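Local coordinates for conserved domain protein (Bacillus anthracis, PDB 3FBQ), which is of unknown function but folds into beta-rich domains, probably related to immunoglobulin-like E-set domains, at residues S49-Y58 and D108-W119. Numbering follows the deposited sequence.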
ATOM      1  N   SER A  49       3.326  12.897 -21.201  1.00 24.57           N
ATOM      2  CA  SER A  49       4.314  11.820 -21.228  1.00 26.37           C
ATOM      3  C   SER A  49       5.415  12.195 -22.199  1.00 28.29           C
ATOM      4  O   SER A  49       5.192  12.477 -23.419  1.00 28.58           O
ATOM      5  CB  SER A  49       3.676  10.526 -21.693  1.00 25.85           C
ATOM      6  OG  SER A  49       4.677   9.656 -22.127  1.00 25.84           O
ATOM      7  N   ASP A  50       6.599  12.234 -21.607  1.00 29.76           N
ATOM      8  CA  ASP A  50       7.900  12.546 -22.224  1.00 30.61           C
ATOM      9  C   ASP A  50       8.123  11.556 -23.334  1.00 30.56           C
ATOM     10  O   ASP A  50       8.952  11.784 -24.162  1.00 32.81           O
ATOM     11  CB  ASP A  50       9.039  12.212 -21.191  1.00 30.70           C
ATOM     12  CG  ASP A  50       9.787  13.406 -20.722  1.00 33.46           C
ATOM     13  OD1 ASP A  50       9.716  14.417 -21.428  1.00 38.58           O
ATOM     14  OD2 ASP A  50      10.510  13.362 -19.682  1.00 39.35           O
ATOM     15  N   GLY A  51       7.495  10.393 -23.282  1.00 29.06           N
ATOM     16  CA  GLY A  51       8.156   9.216 -23.844  1.00 27.68           C
ATOM     17  C   GLY A  51       9.007   8.538 -22.777  1.00 27.42           C
ATOM     18  O   GLY A  51       9.172   7.289 -22.767  1.00 26.38           O
ATOM     19  N   ARG A  52       9.547   9.341 -21.861  1.00 26.38           N
ATOM     20  CA  ARG A  52      10.389   8.768 -20.841  1.00 26.32           C
ATOM     21  C   ARG A  52       9.626   8.736 -19.551  1.00 26.58           C
ATOM     22  O   ARG A  52       9.660   7.739 -18.830  1.00 26.51           O
ATOM     23  CB  ARG A  52      11.696   9.548 -20.653  1.00 25.32           C
ATOM     24  CG  ARG A  52      12.553   9.130 -19.429  1.00 25.96           C
ATOM     25  CD  ARG A  52      12.892   7.605 -19.264  1.00 22.33           C
ATOM     26  NE  ARG A  52      13.381   7.031 -20.516  1.00 24.47           N
ATOM     27  CZ  ARG A  52      13.609   5.729 -20.736  1.00 24.76           C
ATOM     28  NH1 ARG A  52      14.031   5.322 -21.908  1.00 23.08           N
ATOM     29  NH2 ARG A  52      13.440   4.819 -19.794  1.00 26.81           N
ATOM     30  N   THR A  53       8.988   9.868 -19.231  1.00 26.36           N
ATOM     31  CA  THR A  53       8.354  10.014 -17.943  1.00 24.60           C
ATOM     32  C   THR A  53       6.873  10.443 -18.110  1.00 25.61           C
ATOM     33  O   THR A  53       6.509  11.103 -19.103  1.00 27.36           O
ATOM     34  CB  THR A  53       9.245  10.762 -16.858  1.00 23.62           C
ATOM     35  OG1 THR A  53       8.433  11.670 -16.136  1.00 23.50           O
ATOM     36  CG2 THR A  53      10.422  11.532 -17.387  1.00 20.78           C
ATOM     37  N   LEU A  54       5.997   9.988 -17.213  1.00 24.86           N
ATOM     38  CA  LEU A  54       4.582  10.285 -17.319  1.00 23.96           C
ATOM     39  C   LEU A  54       4.225  11.108 -16.104  1.00 24.18           C
ATOM     40  O   LEU A  54       4.577  10.742 -14.980  1.00 24.54           O
ATOM     41  CB  LEU A  54       3.811   9.005 -17.324  1.00 23.26           C
ATOM     42  CG  LEU A  54       2.330   9.129 -16.995  1.00 24.20           C
ATOM     43  CD1 LEU A  54       1.449   9.593 -18.188  1.00 22.54           C
ATOM     44  CD2 LEU A  54       1.851   7.763 -16.414  1.00 23.88           C
ATOM     45  N   SER A  55       3.613  12.262 -16.321  1.00 24.26           N
ATOM     46  CA  SER A  55       3.343  13.127 -15.212  1.00 25.22           C
ATOM     47  C   SER A  55       1.889  13.390 -15.278  1.00 27.29           C
ATOM     48  O   SER A  55       1.282  13.536 -16.357  1.00 29.12           O
ATOM     49  CB  SER A  55       4.154  14.422 -15.199  1.00 24.49           C
ATOM     50  OG  SER A  55       5.385  14.288 -15.916  1.00 25.25           O
ATOM     51  N   ILE A  56       1.318  13.391 -14.092  1.00 28.74           N
ATOM     52  CA  ILE A  56      -0.095  13.439 -13.909  1.00 29.85           C
ATOM     53  C   ILE A  56      -0.432  14.417 -12.793  1.00 30.77           C
ATOM     54  O   ILE A  56       0.310  14.551 -11.794  1.00 31.26           O
ATOM     55  CB  ILE A  56      -0.515  12.030 -13.561  1.00 30.75           C
ATOM     56  CG1 ILE A  56      -1.286  11.501 -14.712  1.00 29.91           C
ATOM     57  CG2 ILE A  56      -1.111  11.822 -12.083  1.00 26.21           C
ATOM     58  CD1 ILE A  56      -1.745  10.162 -14.376  1.00 38.47           C
ATOM     59  N   THR A  57      -1.576  15.059 -12.964  1.00 30.38           N
ATOM     60  CA  THR A  57      -2.006  16.122 -12.109  1.00 29.55           C
ATOM     61  C   THR A  57      -3.371  15.718 -11.571  1.00 28.76           C
ATOM     62  O   THR A  57      -4.182  15.097 -12.294  1.00 28.79           O
ATOM     63  CB  THR A  57      -1.966  17.375 -12.973  1.00 29.54           C
ATOM     64  OG1 THR A  57      -0.751  18.100 -12.664  1.00 32.82           O
ATOM     65  CG2 THR A  57      -3.103  18.224 -12.763  1.00 31.16           C
ATOM     66  N   TYR A  58      -3.635  15.983 -10.299  1.00 27.22           N
ATOM     67  CA  TYR A  58      -4.897  15.530  -9.770  1.00 26.24           C
ATOM     68  C   TYR A  58      -5.416  16.420  -8.695  1.00 26.57           C
ATOM     69  O   TYR A  58      -4.669  17.212  -8.119  1.00 27.05           O
ATOM     70  CB  TYR A  58      -4.770  14.104  -9.219  1.00 25.06           C
ATOM     71  CG  TYR A  58      -3.865  14.041  -8.014  1.00 25.29           C
ATOM     72  CD1 TYR A  58      -2.481  13.759  -8.153  1.00 20.48           C
ATOM     73  CD2 TYR A  58      -4.367  14.306  -6.740  1.00 23.93           C
ATOM     74  CE1 TYR A  58      -1.670  13.736  -7.101  1.00 18.76           C
ATOM     75  CE2 TYR A  58      -3.537  14.294  -5.634  1.00 24.35           C
ATOM     76  CZ  TYR A  58      -2.195  13.987  -5.819  1.00 23.70           C
ATOM     77  OH  TYR A  58      -1.391  13.976  -4.710  1.00 23.82           O
ATOM     78  N   ASP A 108      12.709   1.150 -19.444  1.00 37.55           N
ATOM     79  CA  ASP A 108      12.758   0.476 -20.682  1.00 38.00           C
ATOM     80  C   ASP A 108      13.799   1.288 -21.490  1.00 37.29           C
ATOM     81  O   ASP A 108      13.761   2.526 -21.524  1.00 36.94           O
ATOM     82  CB  ASP A 108      11.352   0.522 -21.243  1.00 37.79           C
ATOM     83  CG  ASP A 108      11.246  -0.059 -22.601  1.00 43.70           C
ATOM     84  OD1 ASP A 108      12.281  -0.587 -23.123  1.00 47.76           O
ATOM     85  OD2 ASP A 108      10.099   0.021 -23.157  1.00 49.29           O
ATOM     86  N   SER A 109      14.769   0.582 -22.060  1.00 36.60           N
ATOM     87  CA  SER A 109      15.756   1.153 -22.999  1.00 36.74           C
ATOM     88  C   SER A 109      15.239   2.196 -23.998  1.00 36.61           C
ATOM     89  O   SER A 109      15.776   3.272 -24.091  1.00 36.94           O
ATOM     90  CB  SER A 109      16.383   0.042 -23.785  1.00 36.28           C
ATOM     91  OG  SER A 109      17.697   0.392 -23.982  1.00 38.07           O
ATOM     92  N   ASN A 110      14.205   1.881 -24.751  1.00 36.84           N
ATOM     93  CA  ASN A 110      13.583   2.893 -25.603  1.00 37.59           C
ATOM     94  C   ASN A 110      12.364   3.536 -24.962  1.00 37.50           C
ATOM     95  O   ASN A 110      11.656   2.934 -24.108  1.00 38.87           O
ATOM     96  CB  ASN A 110      13.129   2.301 -26.932  1.00 38.13           C
ATOM     97  CG  ASN A 110      14.069   1.230 -27.441  1.00 40.52           C
ATOM     98  OD1 ASN A 110      15.290   1.467 -27.524  1.00 41.82           O
ATOM     99  ND2 ASN A 110      13.516   0.034 -27.757  1.00 38.12           N
ATOM    100  N   LYS A 111      12.094   4.751 -25.406  1.00 35.95           N
ATOM    101  CA  LYS A 111      10.956   5.457 -24.942  1.00 35.26           C
ATOM    102  C   LYS A 111       9.689   4.782 -25.507  1.00 34.78           C
ATOM    103  O   LYS A 111       9.774   3.952 -26.387  1.00 34.24           O
ATOM    104  CB  LYS A 111      11.087   6.973 -25.197  1.00 35.07           C
ATOM    105  CG  LYS A 111      11.229   7.412 -26.628  1.00 35.33           C
ATOM    106  CD  LYS A 111      11.651   8.905 -26.771  1.00 31.85           C
ATOM    107  CE  LYS A 111      11.895   9.206 -28.230  1.00 29.63           C
ATOM    108  NZ  LYS A 111      11.476  10.560 -28.626  1.00 32.65           N
ATOM    109  N   LYS A 112       8.542   5.062 -24.901  1.00 34.80           N
ATOM    110  CA  LYS A 112       7.300   4.422 -25.257  1.00 34.37           C
ATOM    111  C   LYS A 112       6.482   5.474 -25.979  1.00 35.30           C
ATOM    112  O   LYS A 112       6.334   6.613 -25.476  1.00 35.65           O
ATOM    113  CB  LYS A 112       6.577   3.994 -23.987  1.00 33.25           C
ATOM    114  CG  LYS A 112       7.215   2.876 -23.254  1.00 31.02           C
ATOM    115  CD  LYS A 112       6.384   2.589 -22.018  1.00 33.73           C
ATOM    116  CE  LYS A 112       6.832   1.353 -21.294  1.00 34.15           C
ATOM    117  NZ  LYS A 112       6.866   0.271 -22.315  1.00 35.27           N
ATOM    118  N   ASP A 113       5.960   5.126 -27.151  1.00 35.53           N
ATOM    119  CA  ASP A 113       5.069   6.066 -27.841  1.00 36.13           C
ATOM    120  C   ASP A 113       3.715   6.164 -27.135  1.00 35.70           C
ATOM    121  O   ASP A 113       3.198   7.243 -26.930  1.00 36.22           O
ATOM    122  CB  ASP A 113       4.934   5.718 -29.327  1.00 35.97           C
ATOM    123  CG  ASP A 113       6.288   5.744 -30.059  1.00 39.19           C
ATOM    124  OD1 ASP A 113       7.285   6.357 -29.583  1.00 40.82           O
ATOM    125  OD2 ASP A 113       6.370   5.157 -31.159  1.00 44.71           O
ATOM    126  N   LYS A 114       3.168   5.029 -26.739  1.00 35.71           N
ATOM    127  CA  LYS A 114       1.969   4.982 -25.909  1.00 35.67           C
ATOM    128  C   LYS A 114       2.372   4.460 -24.530  1.00 34.66           C
ATOM    129  O   LYS A 114       3.067   3.485 -24.446  1.00 35.45           O
ATOM    130  CB  LYS A 114       0.886   4.104 -26.588  1.00 35.58           C
ATOM    131  CG  LYS A 114       0.179   4.866 -27.745  1.00 38.37           C
ATOM    132  CD  LYS A 114      -0.478   3.958 -28.810  1.00 41.98           C
ATOM    133  CE  LYS A 114      -1.063   4.795 -30.004  1.00 42.47           C
ATOM    134  NZ  LYS A 114      -1.718   4.017 -31.170  1.00 40.65           N
ATOM    135  N   VAL A 115       1.998   5.146 -23.458  1.00 33.81           N
ATOM    136  CA  VAL A 115       2.205   4.636 -22.108  1.00 32.81           C
ATOM    137  C   VAL A 115       0.860   4.202 -21.561  1.00 32.13           C
ATOM    138  O   VAL A 115      -0.009   5.034 -21.387  1.00 33.39           O
ATOM    139  CB  VAL A 115       2.736   5.719 -21.115  1.00 33.13           C
ATOM    140  CG1 VAL A 115       2.837   5.140 -19.674  1.00 32.36           C
ATOM    141  CG2 VAL A 115       4.067   6.254 -21.529  1.00 31.86           C
ATOM    142  N   ASN A 116       0.698   2.919 -21.276  1.00 31.02           N
ATOM    143  CA  ASN A 116      -0.478   2.419 -20.577  1.00 30.68           C
ATOM    144  C   ASN A 116      -0.240   2.447 -19.099  1.00 29.76           C
ATOM    145  O   ASN A 116       0.704   1.841 -18.579  1.00 30.58           O
ATOM    146  CB  ASN A 116      -0.779   0.995 -21.022  1.00 30.48           C
ATOM    147  CG  ASN A 116      -0.712   0.852 -22.548  1.00 35.71           C
ATOM    148  OD1 ASN A 116      -1.564   1.409 -23.272  1.00 39.62           O
ATOM    149  ND2 ASN A 116       0.292   0.091 -23.060  1.00 39.04           N
ATOM    150  N   PHE A 117      -1.068   3.135 -18.358  1.00 29.16           N
ATOM    151  CA  PHE A 117      -0.778   3.097 -16.918  1.00 29.82           C
ATOM    152  C   PHE A 117      -2.017   2.827 -16.081  1.00 28.97           C
ATOM    153  O   PHE A 117      -3.114   2.942 -16.624  1.00 27.90           O
ATOM    154  CB  PHE A 117      -0.093   4.382 -16.509  1.00 28.74           C
ATOM    155  CG  PHE A 117      -0.950   5.547 -16.690  1.00 28.77           C
ATOM    156  CD1 PHE A 117      -1.728   6.000 -15.647  1.00 27.50           C
ATOM    157  CD2 PHE A 117      -1.061   6.156 -17.958  1.00 31.77           C
ATOM    158  CE1 PHE A 117      -2.563   7.100 -15.808  1.00 28.21           C
ATOM    159  CE2 PHE A 117      -1.907   7.286 -18.156  1.00 30.42           C
ATOM    160  CZ  PHE A 117      -2.642   7.768 -17.064  1.00 29.90           C
ATOM    161  N   ARG A 118      -1.847   2.455 -14.804  1.00 28.45           N
ATOM    162  CA  ARG A 118      -3.016   2.363 -13.913  1.00 30.07           C
ATOM    163  C   ARG A 118      -2.689   3.093 -12.677  1.00 29.99           C
ATOM    164  O   ARG A 118      -1.629   2.869 -12.042  1.00 31.66           O
ATOM    165  CB  ARG A 118      -3.487   0.926 -13.563  1.00 30.23           C
ATOM    166  CG  ARG A 118      -3.250  -0.079 -14.706  1.00 34.89           C
ATOM    167  CD  ARG A 118      -4.387  -1.033 -15.126  1.00 37.96           C
ATOM    168  NE  ARG A 118      -4.696  -2.053 -14.120  1.00 43.01           N
ATOM    169  CZ  ARG A 118      -5.471  -3.144 -14.291  1.00 44.99           C
ATOM    170  NH1 ARG A 118      -6.042  -3.434 -15.470  1.00 46.26           N
ATOM    171  NH2 ARG A 118      -5.676  -3.967 -13.254  1.00 43.69           N
ATOM    172  N   TRP A 119      -3.594   3.980 -12.313  1.00 29.34           N
ATOM    173  CA  TRP A 119      -3.508   4.648 -11.016  1.00 28.56           C
ATOM    174  C   TRP A 119      -4.484   3.997 -10.042  1.00 28.14           C
ATOM    175  O   TRP A 119      -5.692   4.147 -10.162  1.00 27.01           O
ATOM    176  CB  TRP A 119      -3.772   6.153 -11.171  1.00 28.40           C
ATOM    177  CG  TRP A 119      -3.296   6.924 -10.012  1.00 27.25           C
ATOM    178  CD1 TRP A 119      -2.281   6.576  -9.165  1.00 29.07           C
ATOM    179  CD2 TRP A 119      -3.802   8.172  -9.543  1.00 28.27           C
ATOM    180  NE1 TRP A 119      -2.118   7.537  -8.194  1.00 28.35           N
ATOM    181  CE2 TRP A 119      -3.043   8.521  -8.387  1.00 27.80           C
ATOM    182  CE3 TRP A 119      -4.826   9.039  -9.978  1.00 27.41           C
ATOM    183  CZ2 TRP A 119      -3.261   9.695  -7.676  1.00 27.20           C
ATOM    184  CZ3 TRP A 119      -5.031  10.222  -9.294  1.00 26.37           C
ATOM    185  CH2 TRP A 119      -4.261  10.540  -8.142  1.00 29.35           C
TER
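Leu54 lays its CD2 methyl over one face of the Phe117 ring. CD2 of Leu54 is 3.9 Å from the centroid of that ring, a CH-pi contact. The leucine and phenylalanine side chains cross at about a right angle; a chi1 of 162° turns the Leu54 CG away from its own N and over the ring. Ile56 touches a different part of the same ring, its CD1 lying 3.5 Å from Phe117 CE1. Two residues further along both strands, Tyr58 and Trp119 meet obliquely, with planes at 49° and ring centroids 5.1 Å apart. Here Trp119 CH2 sits over a face of the Tyr58 ring, 3.5 Å from Tyr58 CG.

These side chains pack strand 53-58 of a five-stranded sheet against strand 114-119 of a three-stranded one, as in a beta sandwich. The strand directions differ by 54°. Leu76 of strand 71-78 also touches Leu54, Phe117 and Trp119.

Beyond the apolar part, loops join the sheets by polar bonds. Lys112 N donates to Gly51 O at 3.1 Å. Arg52 bends at chi2 and chi3, and its NH1 (2.8 Å) and NH2 (2.9 Å) both hydrogen-bond end-on to Asp108 O, which lies close to the guanidinium plane. His106 O also accepts from NH2, and Tyr179 OH bonds NE. The guanidinium is thus held by backbone carbonyls and a hydroxyl, which fixes its plane and probably stabilises its charge in a buried position at the loop end of the contact.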